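Local coordinates for CELL WALL surface anchor family protein (Streptococcus pneumoniae, PDB 2WW8) that serves as a pilus adhesin, probably at the pilus tip, and probably attaches the pneumococcus to host cells, at residues 159-164 and 176-181; 189-194 and 206-211; 621-626 and 672-677; 696-701 and 713-718. All coordinates share one frame; numbering follows the deposited sequence.

How the interactions relate
The four contacts lie close together in one beta-rich region, with interaction 2 at the hub: its centre is about 9 Å from those of interactions 3 and 4 and about 11 Å from that of interaction 1. Asn176 OD1 of interaction 1 reaches Ile193 N of interaction 2 at 2.7 Å, while Leu208 O meets Leu676 N at 2.8 Å where interactions 2 and 3 share neighbouring strands. Interaction 4 packs on the face of interaction 2 that carries Leu189 and Lys191, beside the covalent link from Lys191 to Asn695, and its prolines Pro714 and Pro716 also pack on interaction 1. A calcium ion lies about 8 Å from the Tyr621 side chain in interaction 3.

Interaction 1 (159-164 and 176-181); sequences QIIKVD and NPNPYE
Ile161 and Asn176 form a hydrogen-bonded antiparallel pair in which each backbone N-H finds the other's carbonyl. Ile161 N gives a nearly straight bond (171°) to Asn176 O at 2.7 Å, and Asn176 N returns one to Ile161 O at 2.8 Å. Further along, Asn178 N also bonds to Gln159 O, and a water extends the pairing by accepting from Gln159 N and donating to Asn178 O. Between these bonds Pro177 faces Ile160 in a non-hydrogen-bonded pair, a place where a residue without an N-H costs this neighbour nothing; Pro177 CA makes a bent CA-H...O contact with Gln159 O.

Two side-chain contacts flank the backbone bonds. CG2 of Val163 lies against Asn176, 3.4 Å from its N and also touching its amide, whose OD1 is held by Ile193 N of the next strand. On the same side as Asn176, Ile161 leans over Asn178, with CD1 3.8 Å from Asn178 CB. Its CG1 lies between the backbone N and the carbonyl carbon (chi1 64°), and the extended chain beyond carries CD1 across to that CB. The opposite side is apolar: Ile160 CD1 meets Pro177 CA, and the Pro177 ring packs on Pro714 and Pro716.

A cis peptide joins Asn178 to Pro179, in a strand that continues to 184 after an interruption. The whole is a strongly twisted antiparallel pairing, here joining strand 157-162 to strand 171-184, which also pairs with strand 187-196.

Interaction 2 (189-194 and 206-211); sequences LSKRIY and IELTVS
Lys191 lies beside Leu208, the two chains pointing the same way from a non-hydrogen-bonded antiparallel pair. Starting at CB, the lysine touches the carbonyl oxygen of Pro714. With CG anti to the backbone N (chi1 -173°) and an extended chain beyond, CG and then CD slide along Leu208, each 3.9 Å from its CD1. CE passes on to Ile206, 4.1 Å from CG2. The tip, NZ, is bonded covalently to CG of Asn695, an intramolecular isopeptide bond, and is also hydrogen-bonded to Thr698 OG1, with Asp600 touching the side chain. Lysine suits the place because its methylenes cross a greasy layer while its terminal nitrogen reaches Asn695, to which it is now joined as an amide.

The other face of the strands is polar. Arg192 NE binds Glu207 OE1 at 3.0 Å, meeting it from above the carboxylate plane, and the two flat groups are turned 46° apart; NH2 adds only a weak bond to OE2. CB of Tyr194 lies over one face of the guanidinium. Ser190 OG and Thr209 OG1 approach to 2.5 Å, and a water joins this pair to the salt bridge: it accepts from Ser190 OG and donates to both OE1 and the backbone O of Glu207. Ordinary backbone bonds tie Ser190 to Thr209 and Arg192 to Glu207.

The chemistry therefore divides by face. On one side the amide lies among apolar side chains, with Thr698 and Asp600 at its polar end, and a charged pair with a water is held on the other; the isopeptide bond, as in other Gram-positive pilins, probably stiffens the domain against pulling.

Interaction 3 (621-626 and 672-677); sequences YTLTAN and EKVTLT
Thr677, Thr622 and Asn626 bury the most surface here. The two threonines face each other as a hydrogen-bonded antiparallel pair: their backbones exchange N-H...O bonds, and Thr622 OG1 and Thr677 OG1 are 2.6 Å apart in a hydrogen bond where either may be the donor. Both OG1 atoms lie between the backbone N and the carbonyl carbon (chi1 75° and 67°), which turns them toward each other. Threonine suits this position because its branched CB favours an extended chain while its hydroxyl can bridge strands. Thr622 OG1 also contacts a water at 2.7 Å; that water reaches Thr624 OG1 and donates to Thr675 O, so it joins the alternate residues Thr622 and Thr624 to the backbone of the other strand.

At the far end Asn626 takes over where the strand stops. Its backbone N bonds to Lys673 O at 3.1 Å, and its side-chain OD1 accepts from Lys673 N at 2.9 Å, standing in for a backbone carbonyl. The backbone N-H of Lys673 comes from well above the Asn626 amide plane, 60° out of it. ND2 is in turn bonded to Asp671 O, which fixes the rotation of the amide.

The reverse face is hydrocarbon. Leu623 CD1 touches Val674 CG1 at 3.6 Å and Leu676 CB at 3.9 Å, and Ala625, small enough for the close backbones, lays CB on Val674 CG2.

Strand 673-682 pairs with 621-625, with 203-218 and with 606-608. Leu623 packs onward against Leu631 and Val652 of strands 630-632 and 651-655.

Interaction 4 (696-701 and 713-718); sequences GRTTLH and FPIPKI
Thr698 and Phe713 meet in the Ig-like domain, beside the antiparallel pair of strands 699-701 and 711-712. The backbones are joined by Phe713 N, which gives a straight bond (171°) to Thr698 O at 2.9 Å.

The phenylalanine side chain then lies obliquely across the threonine. Its CG stands beside its own backbone N (chi1 -77°), which turns the ring edge to the neighbouring chain: the carbonyl oxygens of Thr698 and Thr699 sit at that edge, near the ring plane, Thr699 O being 3.7 Å from Phe713 CE1. Aromatic C-H groups carry a slight positive charge, so an edge is a reasonable place for carbonyl oxygens. The methyl CG2 of Thr698, anti to the backbone N, approaches Phe713 CD1 to 3.6 Å, and Leu700 CB adds an apolar touch at CE1 (3.9 Å). Elsewhere the ring packs on Leu189, Lys191 and Val210, making it a large filler between the two groups of strands.

Ile715 meets the same threonine through its tip. From CG1, placed beside the backbone N, its CD1 extends to Thr698 OG1 at 3.6 Å and to Gly696 O at 3.7 Å, a methyl laid over two polar atoms that are themselves engaged. Threonine suits this junction, its methyl serving the phenylalanine and its hydroxyl hydrogen-bonded to Lys191 NZ and weakly to Asp600 OD1. The hydroxyl of Thr698 gives its proton to Gly696 O, two residues back, with Thr698 OG1 to Gly696 O measuring 3.1 Å.

Interaction 1 (159-164 and 176-181)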
loop_
_atom_site.group_PDB
_atom_site.type_symbol
_atom_site.label_atom_id
_atom_site.label_comp_id
_atom_site.label_asym_id
_atom_site.label_seq_id
_atom_site.Cartn_x
_atom_site.Cartn_y
_atom_site.Cartn_z
ATOM N N GLN A 159 -11.341 -5.236 9.166
ATOM C CA GLN A 159 -11.392 -6.524 8.502
ATOM C C GLN A 159 -10.014 -7.185 8.383
ATOM O O GLN A 159 -8.972 -6.525 8.433
ATOM C CB GLN A 159 -12.045 -6.388 7.124
ATOM C CG GLN A 159 -13.331 -5.537 7.093
ATOM C CD GLN A 159 -14.428 -6.016 8.048
ATOM O OE1 GLN A 159 -14.879 -7.185 7.981
ATOM N NE2 GLN A 159 -14.853 -5.109 8.956
ATOM N N ILE A 160 -10.022 -8.507 8.222
ATOM C CA ILE A 160 -8.825 -9.333 8.210
ATOM C C ILE A 160 -8.951 -10.229 6.999
ATOM O O ILE A 160 -9.979 -10.889 6.886
ATOM C CB ILE A 160 -8.831 -10.313 9.418
ATOM C CG1 ILE A 160 -8.632 -9.606 10.753
ATOM C CG2 ILE A 160 -7.771 -11.369 9.291
ATOM C CD1 ILE A 160 -7.496 -8.561 10.704
ATOM N N ILE A 161 -7.935 -10.299 6.134
ATOM C CA ILE A 161 -7.943 -11.110 4.915
ATOM C C ILE A 161 -6.712 -12.005 4.744
ATOM O O ILE A 161 -5.613 -11.729 5.256
ATOM C CB ILE A 161 -8.069 -10.266 3.650
ATOM C CG1 ILE A 161 -6.826 -9.376 3.506
ATOM C CG2 ILE A 161 -9.412 -9.510 3.682
ATOM C CD1 ILE A 161 -6.754 -8.685 2.144
ATOM N N LYS A 162 -6.923 -13.079 3.988
ATOM C CA LYS A 162 -5.876 -14.047 3.695
ATOM C C LYS A 162 -4.730 -13.454 2.902
ATOM O O LYS A 162 -4.907 -12.629 1.979
ATOM C CB LYS A 162 -6.501 -15.259 2.990
ATOM C CG LYS A 162 -7.509 -15.977 3.876
ATOM C CD LYS A 162 -8.236 -17.128 3.126
ATOM C CE LYS A 162 -9.590 -17.410 3.758
ATOM N NZ LYS A 162 -10.151 -18.688 3.210
ATOM N N VAL A 163 -3.526 -13.843 3.307
ATOM C CA VAL A 163 -2.319 -13.259 2.732
ATOM C C VAL A 163 -1.901 -14.160 1.563
ATOM O O VAL A 163 -1.832 -15.391 1.714
ATOM C CB VAL A 163 -1.197 -13.200 3.775
ATOM C CG1 VAL A 163 0.137 -12.842 3.095
ATOM C CG2 VAL A 163 -1.518 -12.214 4.939
ATOM N N ASP A 164 -1.691 -13.568 0.390
ATOM C CA ASP A 164 -1.264 -14.353 -0.789
ATOM C C ASP A 164 0.180 -14.823 -0.602
ATOM O O ASP A 164 1.005 -14.044 -0.116
ATOM C CB ASP A 164 -1.311 -13.522 -2.070
ATOM C CG ASP A 164 -2.717 -13.101 -2.445
ATOM O OD1 ASP A 164 -3.606 -13.977 -2.478
ATOM O OD2 ASP A 164 -2.946 -11.899 -2.731
ATOM N N ASN A 176 -3.714 -10.601 6.935
ATOM C CA ASN A 176 -3.386 -9.202 7.051
ATOM C C ASN A 176 -4.672 -8.432 7.350
ATOM O O ASN A 176 -5.766 -8.838 6.933
ATOM C CB ASN A 176 -2.791 -8.668 5.749
ATOM C CG ASN A 176 -1.264 -8.703 5.744
ATOM O OD1 ASN A 176 -0.604 -8.741 6.799
ATOM N ND2 ASN A 176 -0.686 -8.690 4.539
ATOM N N PRO A 177 -4.515 -7.304 8.042
ATOM C CA PRO A 177 -5.597 -6.342 8.132
ATOM C C PRO A 177 -5.876 -5.824 6.739
ATOM O O PRO A 177 -4.952 -5.722 5.906
ATOM C CB PRO A 177 -5.000 -5.172 8.920
ATOM C CG PRO A 177 -3.531 -5.444 9.016
ATOM C CD PRO A 177 -3.315 -6.915 8.822
ATOM N N ASN A 178 -7.136 -5.421 6.544
ATOM C CA ASN A 178 -7.530 -4.782 5.311
ATOM C C ASN A 178 -8.552 -3.665 5.490
ATOM O O ASN A 178 -9.642 -3.924 6.001
ATOM C CB ASN A 178 -8.082 -5.834 4.348
ATOM C CG ASN A 178 -8.331 -5.265 2.959
ATOM O OD1 ASN A 178 -7.409 -4.768 2.317
ATOM N ND2 ASN A 178 -9.573 -5.337 2.495
ATOM N N PRO A 179 -8.216 -2.432 5.056
ATOM C CA PRO A 179 -6.858 -2.095 4.597
ATOM C C PRO A 179 -5.783 -2.125 5.669
ATOM O O PRO A 179 -6.105 -2.049 6.862
ATOM C CB PRO A 179 -7.008 -0.668 4.038
ATOM C CG PRO A 179 -8.178 -0.136 4.616
ATOM C CD PRO A 179 -9.146 -1.318 4.802
ATOM N N TYR A 180 -4.520 -2.188 5.241
ATOM C CA TYR A 180 -3.431 -2.404 6.161
ATOM C C TYR A 180 -2.923 -1.005 6.495
ATOM O O TYR A 180 -2.205 -0.849 7.459
ATOM C CB TYR A 180 -2.348 -3.355 5.610
ATOM C CG TYR A 180 -1.505 -2.862 4.451
ATOM C CD1 TYR A 180 -1.891 -3.094 3.129
ATOM C CD2 TYR A 180 -0.312 -2.152 4.698
ATOM C CE1 TYR A 180 -1.095 -2.648 2.058
ATOM C CE2 TYR A 180 0.474 -1.637 3.648
ATOM C CZ TYR A 180 0.064 -1.911 2.332
ATOM O OH TYR A 180 0.834 -1.435 1.314
ATOM N N GLU A 181 -3.311 -0.013 5.703
ATOM C CA GLU A 181 -3.019 1.375 5.992
ATOM C C GLU A 181 -4.218 2.114 6.626
ATOM O O GLU A 181 -5.338 2.062 6.113
ATOM C CB GLU A 181 -2.525 2.028 4.704
ATOM C CG GLU A 181 -2.264 3.532 4.886
ATOM C CD GLU A 181 -1.468 4.122 3.698
ATOM O OE1 GLU A 181 -2.100 4.594 2.723
ATOM O OE2 GLU A 181 -0.207 4.097 3.729
HETATM O O HOH W 1 -11.368 -2.773 7.670
#

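Interaction 2 (189-194 and 206-211)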
loop_
_atom_site.group_PDB
_atom_site.type_symbol
_atom_site.label_atom_id
_atom_site.label_comp_id
_atom_site.label_asym_id
_atom_site.label_seq_id
_atom_site.Cartn_x
_atom_site.Cartn_y
_atom_site.Cartn_z
ATOM N N LEU A 189 -0.712 5.439 9.094
ATOM C CA LEU A 189 0.208 4.450 9.584
ATOM C C LEU A 189 -0.212 3.130 8.944
ATOM O O LEU A 189 -1.343 3.028 8.414
ATOM C CB LEU A 189 0.309 4.391 11.134
ATOM C CG LEU A 189 -0.995 4.209 11.926
ATOM C CD1 LEU A 189 -1.470 2.755 11.759
ATOM C CD2 LEU A 189 -0.855 4.508 13.430
ATOM N N SER A 190 0.703 2.150 8.970
ATOM C CA SER A 190 0.409 0.865 8.320
ATOM C C SER A 190 1.237 -0.237 8.916
ATOM O O SER A 190 2.355 -0.012 9.345
ATOM C CB SER A 190 0.564 0.921 6.790
ATOM O OG SER A 190 1.937 0.849 6.401
ATOM N N LYS A 191 0.681 -1.440 8.929
ATOM C CA LYS A 191 1.369 -2.640 9.380
ATOM C C LYS A 191 0.857 -3.834 8.597
ATOM O O LYS A 191 -0.369 -4.016 8.425
ATOM C CB LYS A 191 1.112 -2.881 10.857
ATOM C CG LYS A 191 1.994 -4.066 11.348
ATOM C CD LYS A 191 2.100 -4.077 12.869
ATOM C CE LYS A 191 2.790 -5.371 13.251
ATOM N NZ LYS A 191 2.595 -5.569 14.702
ATOM N N ARG A 192 1.759 -4.657 8.066
ATOM C CA ARG A 192 1.314 -5.848 7.321
ATOM C C ARG A 192 2.427 -6.887 7.255
ATOM O O ARG A 192 3.589 -6.580 7.478
ATOM C CB ARG A 192 0.873 -5.461 5.889
ATOM C CG ARG A 192 2.013 -4.914 5.016
ATOM C CD ARG A 192 1.641 -4.956 3.556
ATOM N NE ARG A 192 2.726 -4.325 2.782
ATOM C CZ ARG A 192 2.942 -4.501 1.485
ATOM N NH1 ARG A 192 2.094 -5.263 0.807
ATOM N NH2 ARG A 192 3.972 -3.919 0.855
ATOM N N ILE A 193 2.067 -8.114 6.921
ATOM C CA ILE A 193 3.046 -9.080 6.434
ATOM C C ILE A 193 3.197 -8.646 4.969
ATOM O O ILE A 193 2.193 -8.548 4.250
ATOM C CB ILE A 193 2.517 -10.544 6.586
ATOM C CG1 ILE A 193 2.434 -10.964 8.065
ATOM C CG2 ILE A 193 3.442 -11.542 5.839
ATOM C CD1 ILE A 193 1.431 -12.081 8.298
ATOM N N TYR A 194 4.419 -8.325 4.525
ATOM C CA TYR A 194 4.601 -7.941 3.111
ATOM C C TYR A 194 5.263 -9.024 2.253
ATOM O O TYR A 194 5.354 -8.921 1.020
ATOM C CB TYR A 194 5.392 -6.643 2.965
ATOM C CG TYR A 194 6.879 -6.800 3.253
ATOM C CD1 TYR A 194 7.356 -6.939 4.547
ATOM C CD2 TYR A 194 7.789 -6.804 2.201
ATOM C CE1 TYR A 194 8.711 -7.068 4.797
ATOM C CE2 TYR A 194 9.129 -6.946 2.401
ATOM C CZ TYR A 194 9.580 -7.063 3.696
ATOM O OH TYR A 194 10.925 -7.183 3.876
ATOM N N ILE A 206 7.747 -8.424 7.996
ATOM C CA ILE A 206 6.776 -7.496 8.524
ATOM C C ILE A 206 7.223 -6.092 8.106
ATOM O O ILE A 206 8.407 -5.775 8.167
ATOM C CB ILE A 206 6.725 -7.532 10.076
ATOM C CG1 ILE A 206 6.477 -8.960 10.581
ATOM C CG2 ILE A 206 5.549 -6.702 10.539
ATOM C CD1 ILE A 206 5.168 -9.524 10.126
ATOM N N GLU A 207 6.257 -5.267 7.716
ATOM C CA GLU A 207 6.486 -3.871 7.334
ATOM C C GLU A 207 5.538 -2.950 8.099
ATOM O O GLU A 207 4.328 -3.209 8.100
ATOM C CB GLU A 207 6.215 -3.730 5.821
ATOM C CG GLU A 207 6.259 -2.282 5.285
ATOM C CD GLU A 207 5.455 -2.194 3.996
ATOM O OE1 GLU A 207 4.194 -1.981 4.029
ATOM O OE2 GLU A 207 6.139 -2.373 2.962
ATOM N N LEU A 208 6.069 -1.852 8.648
ATOM C CA LEU A 208 5.353 -0.751 9.324
ATOM C C LEU A 208 5.750 0.506 8.573
ATOM O O LEU A 208 6.912 0.640 8.203
ATOM C CB LEU A 208 5.777 -0.604 10.794
ATOM C CG LEU A 208 5.159 -1.572 11.808
ATOM C CD1 LEU A 208 5.686 -2.996 11.631
ATOM C CD2 LEU A 208 5.387 -1.030 13.236
ATOM N N THR A 209 4.769 1.380 8.327
ATOM C CA THR A 209 5.061 2.681 7.770
ATOM C C THR A 209 4.317 3.750 8.584
ATOM O O THR A 209 3.320 3.436 9.244
ATOM C CB THR A 209 4.692 2.822 6.286
ATOM O OG1 THR A 209 3.274 2.969 6.119
ATOM C CG2 THR A 209 5.213 1.678 5.418
ATOM N N VAL A 210 4.829 4.989 8.523
ATOM C CA VAL A 210 4.225 6.129 9.186
ATOM C C VAL A 210 4.475 7.304 8.241
ATOM O O VAL A 210 5.572 7.464 7.726
ATOM C CB VAL A 210 4.866 6.419 10.559
ATOM C CG1 VAL A 210 4.233 7.687 11.132
ATOM C CG2 VAL A 210 4.588 5.244 11.531
ATOM N N SER A 211 3.436 8.089 7.995
ATOM C CA SER A 211 3.570 9.300 7.194
ATOM C C SER A 211 2.916 10.419 7.979
ATOM O O SER A 211 1.928 10.195 8.719
ATOM C CB SER A 211 2.907 9.102 5.841
ATOM O OG SER A 211 1.526 9.333 5.980
HETATM O O HOH W 2 2.968 -1.508 6.183
#

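Interaction 3 (621-626 and 672-677)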
loop_
_atom_site.group_PDB
_atom_site.type_symbol
_atom_site.label_atom_id
_atom_site.label_comp_id
_atom_site.label_asym_id
_atom_site.label_seq_id
_atom_site.Cartn_x
_atom_site.Cartn_y
_atom_site.Cartn_z
ATOM N N TYR A 621 17.065 -5.654 10.486
ATOM C CA TYR A 621 15.923 -4.784 10.207
ATOM C C TYR A 621 16.335 -3.846 9.094
ATOM O O TYR A 621 17.528 -3.689 8.813
ATOM C CB TYR A 621 15.504 -3.991 11.457
ATOM C CG TYR A 621 16.554 -2.955 11.872
ATOM C CD1 TYR A 621 16.509 -1.644 11.347
ATOM C CD2 TYR A 621 17.590 -3.302 12.746
ATOM C CE1 TYR A 621 17.489 -0.710 11.704
ATOM C CE2 TYR A 621 18.547 -2.391 13.116
ATOM C CZ TYR A 621 18.476 -1.104 12.570
ATOM O OH TYR A 621 19.435 -0.182 12.913
ATOM N N THR A 622 15.350 -3.191 8.488
ATOM C CA THR A 622 15.644 -1.997 7.708
ATOM C C THR A 622 14.830 -0.799 8.197
ATOM O O THR A 622 13.692 -0.950 8.667
ATOM C CB THR A 622 15.436 -2.191 6.169
ATOM O OG1 THR A 622 14.037 -2.204 5.813
ATOM C CG2 THR A 622 16.145 -3.416 5.626
ATOM N N LEU A 623 15.398 0.396 8.059
ATOM C CA LEU A 623 14.675 1.639 8.317
ATOM C C LEU A 623 15.068 2.615 7.199
ATOM O O LEU A 623 16.257 2.960 7.072
ATOM C CB LEU A 623 15.001 2.196 9.716
ATOM C CG LEU A 623 14.012 3.314 10.103
ATOM C CD1 LEU A 623 12.610 2.750 10.375
ATOM C CD2 LEU A 623 14.490 4.167 11.289
ATOM N N THR A 624 14.094 2.970 6.356
ATOM C CA THR A 624 14.334 3.843 5.214
ATOM C C THR A 624 13.249 4.925 5.223
ATOM O O THR A 624 12.214 4.784 5.875
ATOM C CB THR A 624 14.366 3.078 3.856
ATOM O OG1 THR A 624 13.106 2.410 3.713
ATOM C CG2 THR A 624 15.535 1.984 3.799
ATOM N N ALA A 625 13.447 6.010 4.475
ATOM C CA ALA A 625 12.387 7.002 4.343
ATOM C C ALA A 625 12.375 7.511 2.917
ATOM O O ALA A 625 13.363 7.355 2.173
ATOM C CB ALA A 625 12.667 8.144 5.328
ATOM N N ASN A 626 11.269 8.141 2.529
ATOM C CA ASN A 626 10.990 8.457 1.140
ATOM C C ASN A 626 11.695 9.717 0.695
ATOM O O ASN A 626 11.484 10.139 -0.425
ATOM C CB ASN A 626 9.476 8.501 0.892
ATOM C CG ASN A 626 8.818 9.737 1.525
ATOM O OD1 ASN A 626 9.332 10.321 2.497
ATOM N ND2 ASN A 626 7.709 10.167 0.941
ATOM N N GLU A 672 6.000 12.875 3.970
ATOM C CA GLU A 672 7.217 12.351 4.570
ATOM C C GLU A 672 6.825 11.048 5.187
ATOM O O GLU A 672 5.950 11.007 6.072
ATOM C CB GLU A 672 7.792 13.327 5.629
ATOM C CG GLU A 672 8.179 14.642 4.917
ATOM C CD GLU A 672 8.882 15.700 5.761
ATOM O OE1 GLU A 672 8.626 15.847 6.994
ATOM O OE2 GLU A 672 9.705 16.424 5.130
ATOM N N LYS A 673 7.511 9.984 4.780
ATOM C CA LYS A 673 7.080 8.671 5.182
ATOM C C LYS A 673 8.265 7.773 5.528
ATOM O O LYS A 673 9.264 7.774 4.815
ATOM C CB LYS A 673 6.264 8.089 4.076
ATOM C CG LYS A 673 5.731 6.634 4.324
ATOM C CD LYS A 673 4.899 6.345 3.042
ATOM C CE LYS A 673 4.056 5.066 3.122
ATOM N NZ LYS A 673 3.841 4.392 1.763
ATOM N N VAL A 674 8.182 7.051 6.639
ATOM C CA VAL A 674 9.279 6.146 7.061
ATOM C C VAL A 674 8.733 4.718 7.002
ATOM O O VAL A 674 7.528 4.537 7.275
ATOM C CB VAL A 674 9.608 6.460 8.534
ATOM C CG1 VAL A 674 10.555 5.440 9.154
ATOM C CG2 VAL A 674 10.313 7.832 8.536
ATOM N N THR A 675 9.607 3.764 6.668
ATOM C CA THR A 675 9.304 2.313 6.574
ATOM C C THR A 675 10.265 1.482 7.418
ATOM O O THR A 675 11.497 1.655 7.334
ATOM C CB THR A 675 9.420 1.847 5.109
ATOM O OG1 THR A 675 8.580 2.677 4.300
ATOM C CG2 THR A 675 9.024 0.350 4.900
ATOM N N LEU A 676 9.707 0.608 8.255
ATOM C CA LEU A 676 10.508 -0.304 9.038
ATOM C C LEU A 676 10.201 -1.723 8.530
ATOM O O LEU A 676 9.036 -2.073 8.338
ATOM C CB LEU A 676 10.121 -0.229 10.511
ATOM C CG LEU A 676 10.648 -1.353 11.417
ATOM C CD1 LEU A 676 12.137 -1.245 11.685
ATOM C CD2 LEU A 676 9.934 -1.376 12.781
ATOM N N THR A 677 11.217 -2.545 8.270
ATOM C CA THR A 677 10.917 -3.963 7.988
ATOM C C THR A 677 11.726 -4.861 8.921
ATOM O O THR A 677 12.772 -4.413 9.411
ATOM C CB THR A 677 11.188 -4.404 6.542
ATOM O OG1 THR A 677 12.594 -4.349 6.309
ATOM C CG2 THR A 677 10.439 -3.600 5.475
HETATM O O HOH W 3 12.603 0.022 5.302
#

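Interaction 4 (696-701 and 713-718)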
loop_
_atom_site.group_PDB
_atom_site.type_symbol
_atom_site.label_atom_id
_atom_site.label_comp_id
_atom_site.label_asym_id
_atom_site.label_seq_id
_atom_site.Cartn_x
_atom_site.Cartn_y
_atom_site.Cartn_z
ATOM N N GLY A 696 2.074 -7.538 19.828
ATOM C CA GLY A 696 1.176 -7.138 20.897
ATOM C C GLY A 696 0.604 -5.794 20.444
ATOM O O GLY A 696 0.630 -5.457 19.255
ATOM N N ARG A 697 0.092 -5.023 21.388
ATOM C CA ARG A 697 -0.435 -3.680 21.021
ATOM C C ARG A 697 0.670 -2.817 20.410
ATOM O O ARG A 697 1.644 -2.443 21.109
ATOM C CB ARG A 697 -1.097 -3.006 22.235
ATOM C CG ARG A 697 -1.686 -1.645 21.792
ATOM C CD ARG A 697 -2.041 -0.680 22.915
ATOM N NE ARG A 697 -2.922 0.345 22.341
ATOM C CZ ARG A 697 -3.446 1.349 23.048
ATOM N NH1 ARG A 697 -3.127 1.474 24.331
ATOM N NH2 ARG A 697 -4.270 2.236 22.474
ATOM N N THR A 698 0.508 -2.511 19.116
ATOM C CA THR A 698 1.426 -1.705 18.325
ATOM C C THR A 698 1.002 -0.249 18.175
ATOM O O THR A 698 -0.093 -0.005 17.720
ATOM C CB THR A 698 1.659 -2.363 16.941
ATOM O OG1 THR A 698 2.021 -3.731 17.145
ATOM C CG2 THR A 698 2.879 -1.730 16.242
ATOM N N THR A 699 1.831 0.717 18.554
ATOM C CA THR A 699 1.349 2.100 18.743
ATOM C C THR A 699 2.313 3.085 18.119
ATOM O O THR A 699 3.538 2.848 18.018
ATOM C CB THR A 699 1.097 2.467 20.249
ATOM O OG1 THR A 699 2.331 2.413 21.003
ATOM C CG2 THR A 699 0.142 1.440 20.890
ATOM N N LEU A 700 1.732 4.204 17.705
ATOM C CA LEU A 700 2.500 5.392 17.381
ATOM C C LEU A 700 2.147 6.456 18.416
ATOM O O LEU A 700 0.939 6.745 18.637
ATOM C CB LEU A 700 2.074 5.884 15.987
ATOM C CG LEU A 700 2.580 7.301 15.630
ATOM C CD1 LEU A 700 4.102 7.324 15.543
ATOM C CD2 LEU A 700 1.925 7.781 14.310
ATOM N N HIS A 701 3.155 7.025 19.078
ATOM C CA HIS A 701 2.926 8.264 19.842
ATOM C C HIS A 701 3.434 9.328 18.861
ATOM O O HIS A 701 4.638 9.412 18.673
ATOM C CB HIS A 701 3.758 8.356 21.133
ATOM C CG HIS A 701 3.256 7.465 22.228
ATOM N ND1 HIS A 701 3.450 6.101 22.223
ATOM C CD2 HIS A 701 2.576 7.742 23.368
ATOM C CE1 HIS A 701 2.898 5.568 23.303
ATOM N NE2 HIS A 701 2.382 6.547 24.027
ATOM N N PHE A 713 -1.669 0.673 15.437
ATOM C CA PHE A 713 -1.483 0.010 14.152
ATOM C C PHE A 713 -2.402 -1.222 14.050
ATOM O O PHE A 713 -2.661 -1.911 15.055
ATOM C CB PHE A 713 -0.030 -0.533 14.078
ATOM C CG PHE A 713 0.999 0.531 13.804
ATOM C CD1 PHE A 713 1.541 1.283 14.834
ATOM C CD2 PHE A 713 1.528 0.652 12.521
ATOM C CE1 PHE A 713 2.535 2.243 14.550
ATOM C CE2 PHE A 713 2.502 1.577 12.217
ATOM C CZ PHE A 713 3.013 2.368 13.241
ATOM N N PRO A 714 -2.814 -1.584 12.828
ATOM C CA PRO A 714 -3.586 -2.831 12.719
ATOM C C PRO A 714 -2.657 -4.071 12.786
ATOM O O PRO A 714 -1.455 -3.883 12.617
ATOM C CB PRO A 714 -4.224 -2.701 11.337
ATOM C CG PRO A 714 -3.236 -1.888 10.548
ATOM C CD PRO A 714 -2.619 -0.915 11.526
ATOM N N ILE A 715 -3.150 -5.289 13.070
ATOM C CA ILE A 715 -2.276 -6.431 13.423
ATOM C C ILE A 715 -2.511 -7.728 12.585
ATOM O O ILE A 715 -3.608 -8.277 12.623
ATOM C CB ILE A 715 -2.459 -6.845 14.923
ATOM C CG1 ILE A 715 -2.499 -5.636 15.858
ATOM C CG2 ILE A 715 -1.318 -7.741 15.359
ATOM C CD1 ILE A 715 -1.136 -5.062 15.996
ATOM N N PRO A 716 -1.483 -8.241 11.876
ATOM C CA PRO A 716 -1.527 -9.504 11.144
ATOM C C PRO A 716 -1.497 -10.717 12.077
ATOM O O PRO A 716 -1.172 -10.590 13.268
ATOM C CB PRO A 716 -0.199 -9.500 10.371
ATOM C CG PRO A 716 0.163 -8.002 10.262
ATOM C CD PRO A 716 -0.178 -7.557 11.665
ATOM N N LYS A 717 -1.820 -11.881 11.504
ATOM C CA LYS A 717 -1.879 -13.125 12.279
ATOM C C LYS A 717 -1.212 -14.227 11.476
ATOM O O LYS A 717 -1.295 -14.194 10.243
ATOM C CB LYS A 717 -3.325 -13.574 12.523
ATOM C CG LYS A 717 -4.061 -12.671 13.499
ATOM C CD LYS A 717 -4.907 -11.647 12.791
ATOM C CE LYS A 717 -5.852 -10.990 13.806
ATOM N NZ LYS A 717 -5.224 -9.717 14.364
ATOM N N ILE A 718 -0.599 -15.201 12.154
ATOM C CA ILE A 718 -0.015 -16.334 11.443
ATOM C C ILE A 718 -0.340 -17.587 12.242
ATOM O O ILE A 718 -0.564 -17.514 13.474
ATOM C CB ILE A 718 1.518 -16.191 11.243
ATOM C CG1 ILE A 718 2.228 -16.088 12.602
ATOM C CG2 ILE A 718 1.815 -14.977 10.320
ATOM C CD1 ILE A 718 3.738 -16.129 12.527
#